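Local structure of cephalosporin acylase (Bacillus halodurans, 2NLZ) at residues D[447-450]-D[451-455]; D[295-298]-D[299-302]; D[144-147]-D[148-152]. The protein is probably an amide-bond hydrolase of the gamma-glutamyltranspeptidase family of Ntn hydrolases, named as a cephalosporin acylase but without an established function. The protein carries 1 engineered substitution. All coordinates share one frame; numbering follows the deposited sequence.

Interaction 1 (D[447-450]-D[451-455]); sequences GHMQ and VMMNT
Gly447 O accepts the backbone N-H of Val451 at 3.0 Å. Both methyls of Val451 lie near this oxygen, CG1 at 3.4 Å from Gly447 O. The valine also packs on Phe436 and Val438 of strand 431-438. His448 O takes the N-H of Met452 one step further on. The first two side-chain carbons of Met452 run past that oxygen, while the His448 ring takes no part here. Its ND1 bonds Glu266, and the ring meets Phe436 edge-to-face. Family members share the Ntn-hydrolase fold, in which helical layers enclose beta sheets. Helix 444-457 follows strand 431-438 in the chain and rests on it. Met449 lies on another side of the helix. Its O accepts Met453 N at 3.0 Å, and the two side chains run alongside each other in the same direction. Met449 CG is anti to the backbone N (chi1 -163°), and Met453 bends at its last torsion to lay CE 3.3 Å from Met449 CG. This pair faces helices 274-283 and 294-314. Gln450 O receives Asn454 N at 2.8 Å. The Gln450 amide is held outside the pair, NE2 by Gln446 O and Trp471 O. The Asn454 amide is likewise tied to Lys291 and Ala465 O. Val451 O accepts both Thr455 N and Thr455 OG1, the latter at 2.8 Å, from opposite faces of the carbonyl plane. A wider pi-type turn occurs at 453-455.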
loop_
_atom_site.group_PDB
_atom_site.type_symbol
_atom_site.label_atom_id
_atom_site.label_comp_id
_atom_site.label_asym_id
_atom_site.label_seq_id
_atom_site.Cartn_x
_atom_site.Cartn_y
_atom_site.Cartn_z
ATOM N N GLY D 447 12.907 -10.087 18.650
ATOM C CA GLY D 447 12.714 -8.635 18.582
ATOM C C GLY D 447 13.981 -7.838 18.850
ATOM O O GLY D 447 14.201 -6.779 18.257
ATOM N N HIS D 448 14.810 -8.353 19.750
ATOM C CA HIS D 448 16.126 -7.783 20.008
ATOM C C HIS D 448 17.019 -7.909 18.765
ATOM O O HIS D 448 17.733 -6.969 18.407
ATOM C CB HIS D 448 16.786 -8.479 21.199
ATOM C CG HIS D 448 16.326 -7.974 22.530
ATOM N ND1 HIS D 448 17.167 -7.877 23.615
ATOM C CD2 HIS D 448 15.118 -7.528 22.952
ATOM C CE1 HIS D 448 16.499 -7.399 24.650
ATOM N NE2 HIS D 448 15.251 -7.186 24.277
ATOM N N MET D 449 16.975 -9.059 18.099
ATOM C CA MET D 449 17.792 -9.239 16.905
ATOM C C MET D 449 17.336 -8.296 15.809
ATOM O O MET D 449 18.165 -7.722 15.098
ATOM C CB MET D 449 17.763 -10.682 16.392
ATOM C CG MET D 449 18.905 -10.973 15.421
ATOM S SD MET D 449 18.955 -12.570 14.552
ATOM C CE MET D 449 17.339 -12.570 13.854
ATOM N N GLN D 450 16.018 -8.127 15.686
ATOM C CA GLN D 450 15.480 -7.275 14.629
ATOM C C GLN D 450 15.812 -5.802 14.846
ATOM O O GLN D 450 16.356 -5.186 13.931
ATOM C CB GLN D 450 13.993 -7.535 14.372
ATOM C CG GLN D 450 13.758 -8.876 13.671
ATOM C CD GLN D 450 12.312 -9.356 13.748
ATOM O OE1 GLN D 450 11.450 -8.871 13.019
ATOM N NE2 GLN D 450 12.050 -10.330 14.608
ATOM N N VAL D 451 15.562 -5.255 16.045
ATOM C CA VAL D 451 15.886 -3.836 16.281
ATOM C C VAL D 451 17.386 -3.572 16.175
ATOM O O VAL D 451 17.790 -2.509 15.697
ATOM C CB VAL D 451 15.325 -3.222 17.613
ATOM C CG1 VAL D 451 13.834 -3.449 17.751
ATOM C CG2 VAL D 451 16.056 -3.750 18.819
ATOM N N MET D 452 18.205 -4.543 16.590
ATOM C CA MET D 452 19.660 -4.376 16.512
ATOM C C MET D 452 20.146 -4.312 15.070
ATOM O O MET D 452 20.971 -3.462 14.715
ATOM C CB MET D 452 20.420 -5.448 17.315
ATOM C CG MET D 452 20.489 -5.190 18.838
ATOM S SD MET D 452 21.141 -3.562 19.278
ATOM C CE MET D 452 19.677 -2.527 19.381
ATOM N N MET D 453 19.608 -5.188 14.231
ATOM C CA MET D 453 19.966 -5.168 12.817
ATOM C C MET D 453 19.351 -3.974 12.086
ATOM O O MET D 453 19.987 -3.381 11.218
ATOM C CB MET D 453 19.579 -6.475 12.158
ATOM C CG MET D 453 20.426 -7.604 12.624
ATOM S SD MET D 453 20.429 -8.880 11.387
ATOM C CE MET D 453 19.679 -10.161 12.327
ATOM N N ASN D 454 18.126 -3.608 12.461
ATOM C CA ASN D 454 17.492 -2.398 11.940
ATOM C C ASN D 454 18.299 -1.151 12.272
ATOM O O ASN D 454 18.337 -0.201 11.499
ATOM C CB ASN D 454 16.067 -2.254 12.483
ATOM C CG ASN D 454 15.119 -3.321 11.949
ATOM O OD1 ASN D 454 15.455 -4.073 11.035
ATOM N ND2 ASN D 454 13.928 -3.401 12.542
ATOM N N THR D 455 18.951 -1.160 13.425
ATOM C CA THR D 455 19.718 -0.008 13.867
ATOM C C THR D 455 21.141 0.004 13.323
ATOM O O THR D 455 21.556 0.965 12.664
ATOM C CB THR D 455 19.717 0.098 15.395
ATOM O OG1 THR D 455 18.360 0.189 15.836
ATOM C CG2 THR D 455 20.441 1.344 15.850
#

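Interaction 2 (D[295-298]-D[299-302]); sequences DTYH and KQIE
Four successive i to i+4 backbone bonds, Lys299 N to Asp295 O, Gln300 N to Thr296 O, Ile301 N to Tyr297 O and Glu302 N to His298 O, make this regular alpha helix. It is the first part of helix 294-314, within the gamma-glutamyltranspeptidase family region. Asp295 and Lys299 form an i to i+4 salt bridge on the partly exposed side. The lysine chain is extended beyond CG, and NZ reaches OD1 of Asp295 at 3.0 Å and OD2 at 3.2 Å. Both hydrogen bonds are weak, so the pairing probably rests more on charge than on direction. Tyr297 and Gln300 lie side by side on a buried flank. Gln300 OE1 comes within 3.3 Å of Tyr297 CD1, with the amide turned 59° from the ring plane. That oxygen also accepts from Trp471 NE1, which helps fix the amide. Tyr297 OH bonds Asp292 OD1, and Phe485 meets the tyrosine ring edge-to-face. Ile301 reaches back with CD1 to Tyr297 CB, a looser apolar contact at 4.4 Å. His298 has CG anti to the backbone N (chi1 -177°), which swings the ring out where Glu302 CG can cover it. His498 holds ND1 of the histidine, while Lys305 and Leu346 N bind the Glu302 carboxylate. In a CH-pi contact, Glu302 CG sits over one face of the His298 ring, 3.7 Å from its centroid.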
loop_
_atom_site.group_PDB
_atom_site.type_symbol
_atom_site.label_atom_id
_atom_site.label_comp_id
_atom_site.label_asym_id
_atom_site.label_seq_id
_atom_site.Cartn_x
_atom_site.Cartn_y
_atom_site.Cartn_z
ATOM N N ASP D 295 17.225 -12.714 1.121
ATOM C CA ASP D 295 18.496 -13.165 1.665
ATOM C C ASP D 295 18.606 -12.782 3.144
ATOM O O ASP D 295 18.850 -13.646 4.008
ATOM C CB ASP D 295 19.643 -12.544 0.857
ATOM C CG ASP D 295 21.003 -12.828 1.461
ATOM O OD1 ASP D 295 21.485 -13.975 1.329
ATOM O OD2 ASP D 295 21.585 -11.895 2.057
ATOM N N THR D 296 18.394 -11.490 3.411
ATOM C CA THR D 296 18.530 -10.916 4.748
ATOM C C THR D 296 17.605 -11.577 5.749
ATOM O O THR D 296 18.081 -12.053 6.780
ATOM C CB THR D 296 18.286 -9.403 4.754
ATOM O OG1 THR D 296 19.154 -8.782 3.803
ATOM C CG2 THR D 296 18.582 -8.829 6.118
ATOM N N TYR D 297 16.305 -11.626 5.444
ATOM C CA TYR D 297 15.333 -12.264 6.345
ATOM C C TYR D 297 15.670 -13.729 6.577
ATOM O O TYR D 297 15.562 -14.213 7.697
ATOM C CB TYR D 297 13.885 -12.117 5.854
ATOM C CG TYR D 297 13.319 -10.719 6.011
ATOM C CD1 TYR D 297 12.931 -10.231 7.269
ATOM C CD2 TYR D 297 13.155 -9.881 4.902
ATOM C CE1 TYR D 297 12.413 -8.930 7.421
ATOM C CE2 TYR D 297 12.636 -8.587 5.039
ATOM C CZ TYR D 297 12.264 -8.116 6.299
ATOM O OH TYR D 297 11.744 -6.838 6.422
ATOM N N HIS D 298 16.114 -14.419 5.530
ATOM C CA HIS D 298 16.489 -15.829 5.650
ATOM C C HIS D 298 17.584 -16.040 6.683
ATOM O O HIS D 298 17.409 -16.822 7.627
ATOM C CB HIS D 298 16.927 -16.402 4.305
ATOM C CG HIS D 298 17.264 -17.862 4.348
ATOM N ND1 HIS D 298 16.323 -18.839 4.596
ATOM C CD2 HIS D 298 18.438 -18.510 4.152
ATOM C CE1 HIS D 298 16.902 -20.026 4.558
ATOM N NE2 HIS D 298 18.187 -19.854 4.296
ATOM N N LYS D 299 18.700 -15.331 6.508
ATOM C CA LYS D 299 19.817 -15.429 7.445
ATOM C C LYS D 299 19.400 -15.022 8.871
ATOM O O LYS D 299 19.737 -15.723 9.829
ATOM C CB LYS D 299 21.022 -14.631 6.946
ATOM C CG LYS D 299 21.671 -15.219 5.700
ATOM C CD LYS D 299 22.551 -14.188 5.000
ATOM C CE LYS D 299 23.246 -14.778 3.791
ATOM N NZ LYS D 299 23.981 -13.717 3.054
ATOM N N GLN D 300 18.653 -13.919 8.999
ATOM C CA GLN D 300 18.073 -13.524 10.284
ATOM C C GLN D 300 17.386 -14.720 10.918
ATOM O O GLN D 300 17.827 -15.202 11.958
ATOM C CB GLN D 300 17.043 -12.396 10.130
ATOM C CG GLN D 300 17.608 -11.009 9.924
ATOM C CD GLN D 300 16.536 -9.922 9.904
ATOM O OE1 GLN D 300 15.555 -10.030 9.185
ATOM N NE2 GLN D 300 16.736 -8.864 10.684
ATOM N N ILE D 301 16.326 -15.201 10.261
ATOM C CA ILE D 301 15.462 -16.291 10.759
ATOM C C ILE D 301 16.233 -17.591 11.056
ATOM O O ILE D 301 16.014 -18.229 12.089
ATOM C CB ILE D 301 14.261 -16.562 9.785
ATOM C CG1 ILE D 301 13.319 -15.362 9.738
ATOM C CG2 ILE D 301 13.452 -17.781 10.194
ATOM C CD1 ILE D 301 12.459 -15.298 8.485
ATOM N N GLU D 302 17.154 -17.966 10.171
ATOM C CA GLU D 302 17.947 -19.174 10.396
ATOM C C GLU D 302 18.867 -19.090 11.609
ATOM O O GLU D 302 18.895 -20.015 12.421
ATOM C CB GLU D 302 18.735 -19.547 9.148
ATOM C CG GLU D 302 17.864 -19.914 7.956
ATOM C CD GLU D 302 17.104 -21.223 8.128
ATOM O OE1 GLU D 302 16.102 -21.265 8.882
ATOM O OE2 GLU D 302 17.505 -22.209 7.475
#

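Interaction 3 (D[144-147]-D[148-152]); sequences PAIR and YAEEG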
loop_
_atom_site.group_PDB
_atom_site.type_symbol
_atom_site.label_atom_id
_atom_site.label_comp_id
_atom_site.label_asym_id
_atom_site.label_seq_id
_atom_site.Cartn_x
_atom_site.Cartn_y
_atom_site.Cartn_z
ATOM N N PRO D 144 3.181 8.800 42.377
ATOM C CA PRO D 144 2.172 8.855 41.314
ATOM C C PRO D 144 1.449 7.535 41.137
ATOM O O PRO D 144 0.246 7.526 40.922
ATOM C CB PRO D 144 2.989 9.164 40.061
ATOM C CG PRO D 144 4.226 9.789 40.553
ATOM C CD PRO D 144 4.522 9.124 41.855
ATOM N N ALA D 145 2.188 6.434 41.241
ATOM C CA ALA D 145 1.622 5.085 41.191
ATOM C C ALA D 145 0.514 4.921 42.217
ATOM O O ALA D 145 -0.541 4.371 41.900
ATOM C CB ALA D 145 2.704 4.048 41.427
ATOM N N ILE D 146 0.771 5.413 43.436
ATOM C CA ILE D 146 -0.193 5.411 44.549
ATOM C C ILE D 146 -1.390 6.287 44.219
ATOM O O ILE D 146 -2.537 5.872 44.376
ATOM C CB ILE D 146 0.462 5.882 45.873
ATOM C CG1 ILE D 146 1.491 4.854 46.345
ATOM C CG2 ILE D 146 -0.583 6.108 46.947
ATOM C CD1 ILE D 146 2.524 5.408 47.308
ATOM N N ARG D 147 -1.111 7.488 43.733
ATOM C CA ARG D 147 -2.152 8.429 43.343
ATOM C C ARG D 147 -3.091 7.832 42.294
ATOM O O ARG D 147 -4.296 8.060 42.344
ATOM C CB ARG D 147 -1.517 9.716 42.803
ATOM C CG ARG D 147 -2.446 10.928 42.704
ATOM C CD ARG D 147 -2.044 11.927 41.595
ATOM N NE ARG D 147 -0.627 11.903 41.208
ATOM C CZ ARG D 147 0.391 12.405 41.918
ATOM N NH1 ARG D 147 0.193 12.965 43.106
ATOM N NH2 ARG D 147 1.629 12.320 41.441
ATOM N N TYR D 148 -2.532 7.075 41.350
ATOM C CA TYR D 148 -3.325 6.464 40.288
ATOM C C TYR D 148 -4.185 5.339 40.838
ATOM O O TYR D 148 -5.325 5.168 40.423
ATOM C CB TYR D 148 -2.439 5.917 39.160
ATOM C CG TYR D 148 -1.831 6.956 38.235
ATOM C CD1 TYR D 148 -0.497 6.865 37.842
ATOM C CD2 TYR D 148 -2.584 8.022 37.748
ATOM C CE1 TYR D 148 0.076 7.804 36.997
ATOM C CE2 TYR D 148 -2.018 8.966 36.902
ATOM C CZ TYR D 148 -0.685 8.847 36.532
ATOM O OH TYR D 148 -0.103 9.770 35.698
ATOM N N ALA D 149 -3.635 4.573 41.771
ATOM C CA ALA D 149 -4.360 3.450 42.330
ATOM C C ALA D 149 -5.548 3.906 43.171
ATOM O O ALA D 149 -6.606 3.296 43.114
ATOM C CB ALA D 149 -3.428 2.572 43.132
ATOM N N GLU D 150 -5.369 4.989 43.930
ATOM C CA GLU D 150 -6.423 5.523 44.803
ATOM C C GLU D 150 -7.516 6.262 44.043
ATOM O O GLU D 150 -8.699 6.051 44.287
ATOM C CB GLU D 150 -5.833 6.442 45.877
ATOM C CG GLU D 150 -5.486 5.725 47.164
ATOM C CD GLU D 150 -4.966 6.641 48.246
ATOM O OE1 GLU D 150 -4.126 7.513 47.943
ATOM O OE2 GLU D 150 -5.387 6.468 49.410
ATOM N N GLU D 151 -7.114 7.127 43.120
ATOM C CA GLU D 151 -8.057 7.968 42.402
ATOM C C GLU D 151 -8.643 7.262 41.192
ATOM O O GLU D 151 -9.788 7.500 40.829
ATOM C CB GLU D 151 -7.400 9.289 42.001
ATOM C CG GLU D 151 -7.152 10.219 43.192
ATOM C CD GLU D 151 -6.098 11.291 42.921
ATOM O OE1 GLU D 151 -5.499 11.783 43.904
ATOM O OE2 GLU D 151 -5.868 11.640 41.739
ATOM N N GLY D 152 -7.856 6.394 40.571
ATOM C CA GLY D 152 -8.324 5.617 39.424
ATOM C C GLY D 152 -8.010 6.214 38.064
ATOM O O GLY D 152 -7.622 7.375 37.959
#
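Arg147 and Glu151 are brought alongside by different first torsions: CG of the arginine is anti to its backbone N (chi1 -164°), and CG of the glutamate is anti to its carbonyl carbon (chi1 -71°). The carboxylate thus lies beside the aliphatic part of the arginine, with Glu151 OE1 3.4 Å from Arg147 CG. A bend at chi3 turns the guanidinium from the carboxylate, Arg147 NE staying 5.3 Å from Glu151 OE2, too far for a salt bridge. With an alanine in place of the glutamate, the Arg147 methylenes would probably lose their neighbour, and one negative charge near the arginine would be lost. These residues form the last turns of helix 143-151, which packs against helices 31-42, 47-61 and 202-212. Tyr148 donates its N-H to Pro144 O at 2.8 Å. Its ring also passes that oxygen, and CE1 reaches Pro144 CB at 4.4 Å. Ile146 and Glu150 lie side by side, CG2 of the isoleucine 3.9 Å from OE1 of the glutamate. Glu150 OE2 is taken by a salt bridge to Arg209 and a bond from Gln202. Gly152 leaves the helix with positive phi (95°), its N still bonded to Tyr148 O at 2.8 Å.

Interactions 1 and 2 belong to two helices that touch, 444-457 and 294-314, and their centres are 13 Å apart. The joint is Gln300: Met449 CE packs on Gln300 O at 3.3 Å, and Met453 CE is equally near Gln300 CG. Trp471 serves both, its backbone O binding Gln450 and its NE1 binding Gln300. Interaction 3 lies on the opposite side of the chain's centre, touching neither. Its centre is 35 Å from that of interaction 1 and 46 Å from that of interaction 2. All three fall within one family region. None of the three contains a ligand, and their relation to the active site is not established.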